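Xylose isomerase domain protein TIM barrel (Planctomyces limnophilus, PDB 3TVA) is probably a metal-dependent isomerase of the xylose isomerase-like TIM-barrel family, with a magnesium ion bound at the C-terminal end of the barrel strands. Local coordinates at residues 11-16 against 275-280; 25-30 against 54-59; 99-104 against 138-143; 194-199 against 215-220. One frame throughout, in Å; residues are numbered along the deposited sequence.

All four contacts belong to one TIM barrel and lie around its wall, their centres 15 to 18 Å from the centre of the chain. Contact 1 joins the first strand, 13-18, to the last helix, 266-287, beside the place where strands 13-18 and 256-258 pair and close the barrel; the other three fall between its segments in the sequence, in the order 2, 3, 4. Contacts 1 and 2, with centres 18 Å apart, touch where Val15 meets Ala30 and Val25. Contacts 2 and 4 lie on opposite sides of the chain's centre, 34 Å apart between centres. Contacts 1 and 4 reach the same sheet, whose strands carry or precede the magnesium ligands, such as His211 on 207-216.

Contact 1 (11-16 against 275-280); sequences WPIGVF and SALELL
Ile13 carries all the direct packing between 11-16 and 275-280, and that packing is wholly apolar. Its CG2 methyl meets CD1 of Leu277 at 3.5 Å, and the same leucine methyl lies 4.0 Å from Ile13 CB. The two side chains cross obliquely. In Leu277 the CG is anti to the backbone N (chi1 174°), and although the side chain does not set out toward the strand, the branch at its end brings CD1 over to the isoleucine. A second, looser touch joins Ile13 CG1 to Leu280 CB at 4.2 Å, about one helical turn further on. The strand 13-18 is the first of the TIM barrel and the helix 266-287 the last, so the contact packs the last helix on the first strand, on the outer side of the sheet. Ile258 of the adjacent parallel strand 256-258 touches both Ile13 and Leu280, extending the same apolar layer. Polar bonds lie around this layer and involve other residues of the chain: Trp11 O accepts from Arg284 NH1, further along the helix, and Trp11 NE1 donates to Tyr252 O. Backbone bonds tie Gly14 to Leu256 and Ile258, while Val15 pairs with Gln39 on the other neighbouring strand.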
loop_
_atom_site.group_PDB
_atom_site.type_symbol
_atom_site.label_atom_id
_atom_site.label_comp_id
_atom_site.label_asym_id
_atom_site.label_seq_id
_atom_site.Cartn_x
_atom_site.Cartn_y
_atom_site.Cartn_z
ATOM N N TRP A 11 -16.054 -4.370 -4.579
ATOM C CA TRP A 11 -14.948 -5.207 -4.128
ATOM C C TRP A 11 -14.342 -6.099 -5.220
ATOM O O TRP A 11 -14.165 -7.290 -4.995
ATOM C CB TRP A 11 -15.415 -6.078 -2.949
ATOM C CG TRP A 11 -15.579 -5.318 -1.659
ATOM C CD1 TRP A 11 -15.362 -3.980 -1.457
ATOM C CD2 TRP A 11 -15.973 -5.855 -0.390
ATOM N NE1 TRP A 11 -15.606 -3.653 -0.143
ATOM C CE2 TRP A 11 -15.971 -4.788 0.535
ATOM C CE3 TRP A 11 -16.316 -7.138 0.056
ATOM C CZ2 TRP A 11 -16.306 -4.960 1.876
ATOM C CZ3 TRP A 11 -16.661 -7.308 1.387
ATOM C CH2 TRP A 11 -16.657 -6.222 2.282
ATOM N N PRO A 12 -14.008 -5.528 -6.397
ATOM C CA PRO A 12 -13.284 -6.396 -7.338
ATOM C C PRO A 12 -11.981 -6.822 -6.676
ATOM O O PRO A 12 -11.400 -6.043 -5.929
ATOM C CB PRO A 12 -12.997 -5.474 -8.531
ATOM C CG PRO A 12 -12.967 -4.081 -7.939
ATOM C CD PRO A 12 -14.018 -4.118 -6.832
ATOM N N ILE A 13 -11.578 -8.066 -6.865
ATOM C CA ILE A 13 -10.350 -8.544 -6.243
ATOM C C ILE A 13 -9.123 -8.146 -7.073
ATOM O O ILE A 13 -9.202 -8.005 -8.294
ATOM C CB ILE A 13 -10.438 -10.048 -5.895
ATOM C CG1 ILE A 13 -11.265 -10.206 -4.614
ATOM C CG2 ILE A 13 -9.061 -10.654 -5.662
ATOM C CD1 ILE A 13 -12.495 -11.007 -4.773
ATOM N N GLY A 14 -7.994 -7.945 -6.408
ATOM C CA GLY A 14 -6.796 -7.551 -7.111
ATOM C C GLY A 14 -5.610 -8.199 -6.453
ATOM O O GLY A 14 -5.736 -8.832 -5.399
ATOM N N VAL A 15 -4.466 -8.116 -7.119
ATOM C CA VAL A 15 -3.224 -8.556 -6.514
ATOM C C VAL A 15 -2.185 -7.464 -6.691
ATOM O O VAL A 15 -2.267 -6.643 -7.611
ATOM C CB VAL A 15 -2.703 -9.898 -7.100
ATOM C CG1 VAL A 15 -3.751 -11.011 -6.923
ATOM C CG2 VAL A 15 -2.322 -9.731 -8.563
ATOM N N PHE A 16 -1.221 -7.440 -5.783
ATOM C CA PHE A 16 -0.176 -6.444 -5.828
ATOM C C PHE A 16 0.917 -7.021 -6.724
ATOM O O PHE A 16 1.416 -8.108 -6.472
ATOM C CB PHE A 16 0.320 -6.130 -4.406
ATOM C CG PHE A 16 1.307 -5.012 -4.352
ATOM C CD1 PHE A 16 0.900 -3.727 -4.025
ATOM C CD2 PHE A 16 2.646 -5.237 -4.641
ATOM C CE1 PHE A 16 1.811 -2.679 -3.983
ATOM C CE2 PHE A 16 3.568 -4.192 -4.598
ATOM C CZ PHE A 16 3.142 -2.913 -4.260
ATOM N N SER A 275 -5.425 -19.120 -2.694
ATOM C CA SER A 275 -6.262 -19.375 -1.526
ATOM C C SER A 275 -6.855 -18.059 -0.958
ATOM O O SER A 275 -7.995 -18.030 -0.494
ATOM C CB SER A 275 -5.503 -20.172 -0.456
ATOM O OG SER A 275 -4.449 -19.409 0.101
ATOM N N ALA A 276 -6.096 -16.968 -1.030
ATOM C CA ALA A 276 -6.617 -15.671 -0.619
ATOM C C ALA A 276 -7.812 -15.301 -1.492
ATOM O O ALA A 276 -8.838 -14.828 -0.998
ATOM C CB ALA A 276 -5.531 -14.582 -0.702
ATOM N N LEU A 277 -7.673 -15.536 -2.792
ATOM C CA LEU A 277 -8.719 -15.219 -3.751
ATOM C C LEU A 277 -10.000 -16.012 -3.447
ATOM O O LEU A 277 -11.113 -15.470 -3.508
ATOM C CB LEU A 277 -8.211 -15.475 -5.180
ATOM C CG LEU A 277 -9.164 -15.345 -6.371
ATOM C CD1 LEU A 277 -9.907 -14.031 -6.333
ATOM C CD2 LEU A 277 -8.399 -15.470 -7.679
ATOM N N GLU A 278 -9.840 -17.280 -3.084
ATOM C CA GLU A 278 -10.989 -18.104 -2.708
ATOM C C GLU A 278 -11.668 -17.625 -1.409
ATOM O O GLU A 278 -12.901 -17.544 -1.323
ATOM C CB GLU A 278 -10.577 -19.570 -2.568
ATOM C CG GLU A 278 -11.710 -20.463 -2.098
ATOM C CD GLU A 278 -11.283 -21.903 -1.945
ATOM O OE1 GLU A 278 -12.099 -22.797 -2.257
ATOM O OE2 GLU A 278 -10.133 -22.139 -1.511
ATOM N N LEU A 279 -10.858 -17.317 -0.401
ATOM C CA LEU A 279 -11.370 -16.782 0.858
ATOM C C LEU A 279 -12.116 -15.446 0.673
ATOM O O LEU A 279 -13.217 -15.253 1.203
ATOM C CB LEU A 279 -10.222 -16.607 1.850
ATOM C CG LEU A 279 -10.634 -15.964 3.170
ATOM C CD1 LEU A 279 -11.536 -16.930 3.948
ATOM C CD2 LEU A 279 -9.424 -15.561 3.995
ATOM N N LEU A 280 -11.527 -14.522 -0.083
ATOM C CA LEU A 280 -12.145 -13.205 -0.261
ATOM C C LEU A 280 -13.399 -13.285 -1.120
ATOM O O LEU A 280 -14.348 -12.516 -0.928
ATOM C CB LEU A 280 -11.157 -12.207 -0.872
ATOM C CG LEU A 280 -9.968 -11.819 0.012
ATOM C CD1 LEU A 280 -8.994 -10.944 -0.753
ATOM C CD2 LEU A 280 -10.445 -11.099 1.274
#

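Contact 2 (25-30 against 54-59); sequences VHLEVA and QAFRAK
Lys59 NZ donates to Glu28 OE2 at 2.7 Å, the salt bridge that ties helix 27-32 to helix 50-62. These are successive helices on the outside of the TIM barrel, separated in the chain by strand 37-41. The ammonium approaches OE2 from the syn side of the carboxylate, 28° out of its plane, and the two side chains cross at about a right angle. The lysine chain is fully extended beyond CG, which lets it span the gap between the helices; the glutamate, which leaves its helix in another direction, is bent at chi2 (79°), turning its carboxylate toward the lysine. Beside the ion pair lies an apolar layer. Leu27, buried, runs past the lysine chain in the opposite direction, and its CD2 is 3.9 Å from Lys59 CD, so the aliphatic part of the lysine covers the leucine while its charged end reaches on to the glutamate. Leu27 also packs on Ile65, and Phe56 on Val19 and on Val40 of strand 37-41. The aromatic ring and the leucine meet obliquely and more loosely, with Leu27 CD2 at 4.5 Å from Phe56 CE1.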
loop_
_atom_site.group_PDB
_atom_site.type_symbol
_atom_site.label_atom_id
_atom_site.label_comp_id
_atom_site.label_asym_id
_atom_site.label_seq_id
_atom_site.Cartn_x
_atom_site.Cartn_y
_atom_site.Cartn_z
ATOM N N VAL A 25 3.933 -10.095 -7.478
ATOM C CA VAL A 25 4.023 -11.101 -8.537
ATOM C C VAL A 25 4.025 -10.399 -9.878
ATOM O O VAL A 25 3.592 -9.258 -9.978
ATOM C CB VAL A 25 2.847 -12.111 -8.521
ATOM C CG1 VAL A 25 2.854 -12.912 -7.236
ATOM C CG2 VAL A 25 1.512 -11.402 -8.722
ATOM N N HIS A 26 4.521 -11.061 -10.914
ATOM C CA HIS A 26 4.466 -10.463 -12.243
ATOM C C HIS A 26 3.029 -10.451 -12.769
ATOM O O HIS A 26 2.174 -11.196 -12.284
ATOM C CB HIS A 26 5.444 -11.148 -13.201
ATOM C CG HIS A 26 6.879 -10.868 -12.877
ATOM N ND1 HIS A 26 7.889 -11.778 -13.099
ATOM C CD2 HIS A 26 7.469 -9.775 -12.337
ATOM C CE1 HIS A 26 9.042 -11.255 -12.715
ATOM N NE2 HIS A 26 8.814 -10.040 -12.248
ATOM N N LEU A 27 2.772 -9.573 -13.738
ATOM C CA LEU A 27 1.434 -9.369 -14.297
ATOM C C LEU A 27 0.851 -10.652 -14.895
ATOM O O LEU A 27 -0.357 -10.892 -14.847
ATOM C CB LEU A 27 1.478 -8.266 -15.360
ATOM C CG LEU A 27 0.141 -7.786 -15.917
ATOM C CD1 LEU A 27 -0.558 -6.951 -14.869
ATOM C CD2 LEU A 27 0.352 -6.994 -17.197
ATOM N N GLU A 28 1.724 -11.482 -15.439
ATOM C CA GLU A 28 1.310 -12.743 -16.040
ATOM C C GLU A 28 0.600 -13.649 -15.026
ATOM O O GLU A 28 -0.296 -14.424 -15.376
ATOM C CB GLU A 28 2.521 -13.437 -16.654
ATOM C CG GLU A 28 3.069 -12.720 -17.890
ATOM C CD GLU A 28 3.943 -11.499 -17.576
ATOM O OE1 GLU A 28 4.219 -11.221 -16.384
ATOM O OE2 GLU A 28 4.363 -10.816 -18.538
ATOM N N VAL A 29 0.987 -13.523 -13.762
ATOM C CA VAL A 29 0.372 -14.304 -12.693
ATOM C C VAL A 29 -1.038 -13.765 -12.394
ATOM O O VAL A 29 -1.996 -14.533 -12.243
ATOM C CB VAL A 29 1.263 -14.298 -11.425
ATOM C CG1 VAL A 29 0.525 -14.884 -10.237
ATOM C CG2 VAL A 29 2.586 -15.053 -11.693
ATOM N N ALA A 30 -1.164 -12.443 -12.331
ATOM C CA ALA A 30 -2.477 -11.809 -12.166
ATOM C C ALA A 30 -3.436 -12.265 -13.269
ATOM O O ALA A 30 -4.620 -12.487 -13.022
ATOM C CB ALA A 30 -2.326 -10.305 -12.185
ATOM N N GLN A 54 3.529 3.563 -21.831
ATOM C CA GLN A 54 2.559 3.263 -22.874
ATOM C C GLN A 54 2.551 1.771 -23.202
ATOM O O GLN A 54 1.496 1.198 -23.444
ATOM C CB GLN A 54 2.813 4.133 -24.114
ATOM C CG GLN A 54 2.438 5.600 -23.836
ATOM C CD GLN A 54 2.820 6.565 -24.942
ATOM O OE1 GLN A 54 3.911 6.485 -25.514
ATOM N NE2 GLN A 54 1.920 7.500 -25.239
ATOM N N ALA A 55 3.725 1.144 -23.188
ATOM C CA ALA A 55 3.803 -0.300 -23.373
ATOM C C ALA A 55 3.104 -1.026 -22.214
ATOM O O ALA A 55 2.375 -1.989 -22.432
ATOM C CB ALA A 55 5.257 -0.762 -23.512
ATOM N N PHE A 56 3.317 -0.560 -20.990
ATOM C CA PHE A 56 2.719 -1.228 -19.832
ATOM C C PHE A 56 1.180 -1.100 -19.828
ATOM O O PHE A 56 0.464 -2.066 -19.519
ATOM C CB PHE A 56 3.320 -0.715 -18.516
ATOM C CG PHE A 56 2.718 -1.355 -17.285
ATOM C CD1 PHE A 56 2.982 -2.689 -16.978
ATOM C CD2 PHE A 56 1.881 -0.628 -16.445
ATOM C CE1 PHE A 56 2.423 -3.287 -15.845
ATOM C CE2 PHE A 56 1.322 -1.214 -15.310
ATOM C CZ PHE A 56 1.590 -2.542 -15.012
ATOM N N ARG A 57 0.666 0.076 -20.170
ATOM C CA ARG A 57 -0.785 0.248 -20.268
ATOM C C ARG A 57 -1.353 -0.618 -21.397
ATOM O O ARG A 57 -2.421 -1.204 -21.248
ATOM C CB ARG A 57 -1.167 1.720 -20.454
ATOM C CG ARG A 57 -2.680 1.988 -20.597
ATOM C CD ARG A 57 -3.525 1.259 -19.536
ATOM N NE ARG A 57 -4.582 2.106 -18.982
ATOM C CZ ARG A 57 -5.713 2.415 -19.610
ATOM N NH1 ARG A 57 -6.608 3.194 -19.020
ATOM N NH2 ARG A 57 -5.951 1.951 -20.828
ATOM N N ALA A 58 -0.635 -0.717 -22.516
ATOM C CA ALA A 58 -1.061 -1.624 -23.592
ATOM C C ALA A 58 -1.111 -3.098 -23.145
ATOM O O ALA A 58 -2.015 -3.852 -23.524
ATOM C CB ALA A 58 -0.171 -1.470 -24.820
ATOM N N LYS A 59 -0.145 -3.502 -22.327
ATOM C CA LYS A 59 -0.091 -4.869 -21.814
ATOM C C LYS A 59 -1.266 -5.156 -20.855
ATOM O O LYS A 59 -1.922 -6.199 -20.954
ATOM C CB LYS A 59 1.245 -5.091 -21.100
ATOM C CG LYS A 59 1.616 -6.534 -20.860
ATOM C CD LYS A 59 2.920 -6.622 -20.065
ATOM C CE LYS A 59 3.348 -8.079 -19.890
ATOM N NZ LYS A 59 4.621 -8.205 -19.136
#

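Contact 3 (99-104 against 138-143); sequences SRVAEM and VRVTQD
Val140 and Asp143, about one turn apart on helix 132-149, both face Val101 of helix 97-114. The two helices are neighbours in the outer layer of the TIM barrel, joined through strand 118-121, and each belongs to a beta-alpha-beta crossover of the parallel sheet. Val140 is the first residue of the segment to touch the other helix. Its CA is 7.4 Å from the CA of Val101, the nearest such pair between the two segments. The two valines meet at a slant, with Val101 CG2 4.2 Å from Val140 CB, a van der Waals touch between branched side chains. Val101 has CG1 anti to the backbone N (chi1 170°), leaving CG2 beside that N and directed at Val140. Thr141, next in sequence, starts out away from Val101's helix; it packs on Phe170 and Val174 of helix 164-174, while OG1 bonds to Leu137 O. Gln142 NE2 donates to Val174 O, tying the segment to that same helix. Asp143 closes the segment, and its OD2 forms a salt bridge with Lys105, the residue just after 99-104. The same oxygen also brushes the valine: Asp143 OD2 lies 4.3 Å from Val101 CG1.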
loop_
_atom_site.group_PDB
_atom_site.type_symbol
_atom_site.label_atom_id
_atom_site.label_comp_id
_atom_site.label_asym_id
_atom_site.label_seq_id
_atom_site.Cartn_x
_atom_site.Cartn_y
_atom_site.Cartn_z
ATOM N N SER A 99 16.121 12.990 -3.126
ATOM C CA SER A 99 16.120 11.997 -4.198
ATOM C C SER A 99 14.805 11.217 -4.263
ATOM O O SER A 99 14.308 10.905 -5.346
ATOM C CB SER A 99 17.291 11.026 -4.035
ATOM O OG SER A 99 17.277 10.060 -5.072
ATOM N N ARG A 100 14.238 10.899 -3.108
ATOM C CA ARG A 100 13.006 10.121 -3.090
ATOM C C ARG A 100 11.787 10.968 -3.417
ATOM O O ARG A 100 10.838 10.488 -4.038
ATOM C CB ARG A 100 12.870 9.372 -1.762
ATOM C CG ARG A 100 13.969 8.318 -1.617
ATOM C CD ARG A 100 13.872 7.551 -0.305
ATOM N NE ARG A 100 14.961 6.585 -0.176
ATOM C CZ ARG A 100 15.201 5.884 0.930
ATOM N NH1 ARG A 100 14.428 6.058 2.004
ATOM N NH2 ARG A 100 16.209 5.023 0.967
ATOM N N VAL A 101 11.814 12.230 -3.009
ATOM C CA VAL A 101 10.775 13.165 -3.416
ATOM C C VAL A 101 10.744 13.289 -4.947
ATOM O O VAL A 101 9.671 13.203 -5.562
ATOM C CB VAL A 101 10.987 14.546 -2.757
ATOM C CG1 VAL A 101 10.054 15.616 -3.367
ATOM C CG2 VAL A 101 10.769 14.431 -1.266
ATOM N N ALA A 102 11.916 13.491 -5.558
ATOM C CA ALA A 102 12.021 13.581 -7.018
ATOM C C ALA A 102 11.590 12.271 -7.702
ATOM O O ALA A 102 10.926 12.284 -8.741
ATOM C CB ALA A 102 13.467 13.978 -7.456
ATOM N N GLU A 103 11.954 11.142 -7.109
ATOM C CA GLU A 103 11.495 9.856 -7.617
ATOM C C GLU A 103 9.976 9.705 -7.547
ATOM O O GLU A 103 9.376 9.174 -8.481
ATOM C CB GLU A 103 12.147 8.692 -6.876
ATOM C CG GLU A 103 13.505 8.323 -7.384
ATOM C CD GLU A 103 13.835 6.874 -7.081
ATOM O OE1 GLU A 103 14.698 6.638 -6.210
ATOM O OE2 GLU A 103 13.224 5.972 -7.705
HETATM N N MSE A 104 9.353 10.151 -6.454
HETATM C CA MSE A 104 7.886 10.039 -6.328
HETATM C C MSE A 104 7.207 10.895 -7.395
HETATM O O MSE A 104 6.144 10.542 -7.921
HETATM C CB MSE A 104 7.385 10.480 -4.937
HETATM C CG MSE A 104 7.391 9.406 -3.867
HETATM SE SE MSE A 104 6.421 7.774 -4.355
HETATM C CE MSE A 104 4.677 8.493 -4.630
ATOM N N VAL A 138 5.846 17.688 6.498
ATOM C CA VAL A 138 4.589 18.268 6.006
ATOM C C VAL A 138 4.791 19.045 4.691
ATOM O O VAL A 138 4.016 18.885 3.747
ATOM C CB VAL A 138 3.898 19.168 7.082
ATOM C CG1 VAL A 138 2.671 19.909 6.503
ATOM C CG2 VAL A 138 3.488 18.338 8.279
ATOM N N ARG A 139 5.852 19.829 4.623
ATOM C CA ARG A 139 6.088 20.669 3.466
ATOM C C ARG A 139 6.436 19.898 2.179
ATOM O O ARG A 139 6.007 20.290 1.091
ATOM C CB ARG A 139 7.105 21.747 3.836
ATOM C CG ARG A 139 6.671 22.495 5.122
ATOM C CD ARG A 139 7.404 23.808 5.340
ATOM N NE ARG A 139 8.184 23.806 6.575
ATOM C CZ ARG A 139 9.467 23.503 6.625
ATOM N NH1 ARG A 139 10.117 23.520 7.773
ATOM N NH2 ARG A 139 10.096 23.186 5.512
ATOM N N VAL A 140 7.178 18.795 2.293
ATOM C CA VAL A 140 7.480 17.972 1.127
ATOM C C VAL A 140 6.271 17.153 0.718
ATOM O O VAL A 140 6.089 16.889 -0.465
ATOM C CB VAL A 140 8.747 17.041 1.254
ATOM C CG1 VAL A 140 10.000 17.870 1.388
ATOM C CG2 VAL A 140 8.616 16.054 2.385
ATOM N N THR A 141 5.449 16.766 1.693
ATOM C CA THR A 141 4.230 16.010 1.399
ATOM C C THR A 141 3.257 16.876 0.601
ATOM O O THR A 141 2.715 16.433 -0.416
ATOM C CB THR A 141 3.574 15.424 2.692
ATOM O OG1 THR A 141 4.544 14.631 3.384
ATOM C CG2 THR A 141 2.377 14.519 2.362
ATOM N N GLN A 142 3.059 18.115 1.050
ATOM C CA GLN A 142 2.233 19.095 0.338
ATOM C C GLN A 142 2.748 19.330 -1.077
ATOM O O GLN A 142 1.980 19.401 -2.050
ATOM C CB GLN A 142 2.161 20.416 1.135
ATOM C CG GLN A 142 1.350 20.253 2.420
ATOM C CD GLN A 142 1.361 21.474 3.325
ATOM O OE1 GLN A 142 2.353 22.199 3.402
ATOM N NE2 GLN A 142 0.255 21.687 4.044
ATOM N N ASP A 143 4.065 19.421 -1.193
ATOM C CA ASP A 143 4.707 19.605 -2.483
ATOM C C ASP A 143 4.429 18.430 -3.431
ATOM O O ASP A 143 4.098 18.626 -4.603
ATOM C CB ASP A 143 6.213 19.782 -2.264
ATOM C CG ASP A 143 6.974 19.999 -3.551
ATOM O OD1 ASP A 143 6.538 20.831 -4.376
ATOM O OD2 ASP A 143 8.017 19.336 -3.734
#

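Contact 4 (194-199 against 215-220); sequences GNPIEA and ALWAPV
The indole of Trp217 meets the turn at 194-196 with the outer end of its six-membered ring. At its edge, near the ring plane, lies the peptide linking Gly194 to Asn195: Trp217 CH2 is 3.6 Å from Gly194 O and 4.3 Å from Asn195 N. Gly194 C also lies in the ring plane, 3.8 Å from Trp217 CH2. Pro196 approaches obliquely, with its CD 4.2 Å from Trp217 CZ2, and this is the apolar part of the contact. Trp217 does not leave the backbone pointing at the turn; with CG anti to the carbonyl carbon (chi1 -67°), the long indole carries its far end across to the glycine. Asn195 is the N-cap of helix 196-203. Its OD1 accepts from Glu198 N at 3.2 Å, a nearly straight bond (165°) in the carbonyl plane and on a lone pair, and more weakly from Ile197 N, where the angle at the hydrogen is only 121°. Thus the indole packs against the start of a helix capped by the Asn195 side chain, chiefly through Glu198 N. In the TIM barrel, strand 207-216 ends just before Trp217, whose backbone N donates to Asp237 OD2. Pro196 lies about 8 Å, between side chains, from the magnesium ligand Asp184. Its ring touches Pro185 of helix 185-190, and Trp217 packs on Ile189 of the same helix; Ile197, next along the helix, meets Tyr243 and Thr246 of helix 240-249.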
loop_
_atom_site.group_PDB
_atom_site.type_symbol
_atom_site.label_atom_id
_atom_site.label_comp_id
_atom_site.label_asym_id
_atom_site.label_seq_id
_atom_site.Cartn_x
_atom_site.Cartn_y
_atom_site.Cartn_z
ATOM N N GLY A 194 -0.867 -1.431 17.294
ATOM C CA GLY A 194 -2.233 -1.323 17.791
ATOM C C GLY A 194 -3.218 -2.143 16.978
ATOM O O GLY A 194 -2.917 -2.505 15.833
ATOM N N ASN A 195 -4.380 -2.444 17.561
ATOM C CA ASN A 195 -5.372 -3.260 16.873
ATOM C C ASN A 195 -5.807 -2.629 15.567
ATOM O O ASN A 195 -6.302 -1.501 15.551
ATOM C CB ASN A 195 -6.605 -3.539 17.736
ATOM C CG ASN A 195 -7.557 -4.533 17.069
ATOM O OD1 ASN A 195 -8.463 -4.150 16.310
ATOM N ND2 ASN A 195 -7.329 -5.823 17.320
ATOM N N PRO A 196 -5.626 -3.368 14.467
ATOM C CA PRO A 196 -5.871 -2.867 13.114
ATOM C C PRO A 196 -7.349 -2.569 12.805
ATOM O O PRO A 196 -7.606 -1.598 12.099
ATOM C CB PRO A 196 -5.338 -3.992 12.222
ATOM C CG PRO A 196 -5.405 -5.230 13.082
ATOM C CD PRO A 196 -5.089 -4.742 14.468
ATOM N N ILE A 197 -8.295 -3.353 13.315
ATOM C CA ILE A 197 -9.703 -3.048 13.036
ATOM C C ILE A 197 -10.139 -1.753 13.742
ATOM O O ILE A 197 -10.861 -0.947 13.162
ATOM C CB ILE A 197 -10.668 -4.202 13.396
ATOM C CG1 ILE A 197 -10.151 -5.549 12.869
ATOM C CG2 ILE A 197 -12.075 -3.915 12.835
ATOM C CD1 ILE A 197 -9.739 -5.527 11.415
ATOM N N GLU A 198 -9.685 -1.542 14.977
ATOM C CA GLU A 198 -9.941 -0.273 15.667
ATOM C C GLU A 198 -9.318 0.922 14.934
ATOM O O GLU A 198 -9.907 1.997 14.874
ATOM C CB GLU A 198 -9.430 -0.315 17.105
ATOM C CG GLU A 198 -10.174 -1.313 17.983
ATOM C CD GLU A 198 -9.483 -1.566 19.318
ATOM O OE1 GLU A 198 -8.664 -0.719 19.747
ATOM O OE2 GLU A 198 -9.760 -2.620 19.938
ATOM N N ALA A 199 -8.122 0.738 14.388
ATOM C CA ALA A 199 -7.465 1.819 13.668
ATOM C C ALA A 199 -8.241 2.152 12.396
ATOM O O ALA A 199 -8.401 3.312 12.061
ATOM C CB ALA A 199 -6.014 1.465 13.326
ATOM N N ALA A 215 -1.114 -11.311 9.405
ATOM C CA ALA A 215 0.104 -11.470 10.193
ATOM C C ALA A 215 -0.196 -11.949 11.605
ATOM O O ALA A 215 -1.317 -11.804 12.092
ATOM C CB ALA A 215 0.884 -10.154 10.239
ATOM N N LEU A 216 0.822 -12.504 12.256
ATOM C CA LEU A 216 0.738 -12.906 13.659
ATOM C C LEU A 216 1.468 -11.874 14.509
ATOM O O LEU A 216 2.534 -11.390 14.115
ATOM C CB LEU A 216 1.393 -14.280 13.859
ATOM C CG LEU A 216 0.753 -15.465 13.130
ATOM C CD1 LEU A 216 1.640 -16.728 13.238
ATOM C CD2 LEU A 216 -0.666 -15.745 13.683
ATOM N N TRP A 217 0.901 -11.520 15.658
ATOM C CA TRP A 217 1.592 -10.630 16.594
ATOM C C TRP A 217 2.922 -11.224 17.045
ATOM O O TRP A 217 3.055 -12.440 17.176
ATOM C CB TRP A 217 0.743 -10.395 17.847
ATOM C CG TRP A 217 -0.499 -9.616 17.594
ATOM C CD1 TRP A 217 -1.758 -10.116 17.408
ATOM C CD2 TRP A 217 -0.614 -8.193 17.501
ATOM N NE1 TRP A 217 -2.646 -9.087 17.192
ATOM C CE2 TRP A 217 -1.970 -7.898 17.243
ATOM C CE3 TRP A 217 0.298 -7.140 17.597
ATOM C CZ2 TRP A 217 -2.438 -6.594 17.095
ATOM C CZ3 TRP A 217 -0.162 -5.846 17.441
ATOM C CH2 TRP A 217 -1.521 -5.585 17.191
ATOM N N ALA A 218 3.899 -10.364 17.313
ATOM C CA ALA A 218 5.084 -10.792 18.054
ATOM C C ALA A 218 4.667 -11.114 19.491
ATOM O O ALA A 218 3.587 -10.703 19.929
ATOM C CB ALA A 218 6.136 -9.683 18.036
ATOM N N PRO A 219 5.513 -11.851 20.238
ATOM C CA PRO A 219 5.245 -12.014 21.675
ATOM C C PRO A 219 5.071 -10.646 22.333
ATOM O O PRO A 219 5.665 -9.676 21.848
ATOM C CB PRO A 219 6.510 -12.693 22.187
ATOM C CG PRO A 219 7.014 -13.464 21.009
ATOM C CD PRO A 219 6.685 -12.633 19.798
ATOM N N VAL A 220 4.250 -10.564 23.382
ATOM C CA VAL A 220 3.848 -9.282 23.975
ATOM C C VAL A 220 5.015 -8.352 24.281
ATOM O O VAL A 220 4.983 -7.164 23.939
ATOM C CB VAL A 220 3.055 -9.477 25.285
ATOM C CG1 VAL A 220 2.649 -8.124 25.865
ATOM C CG2 VAL A 220 1.832 -10.351 25.049
#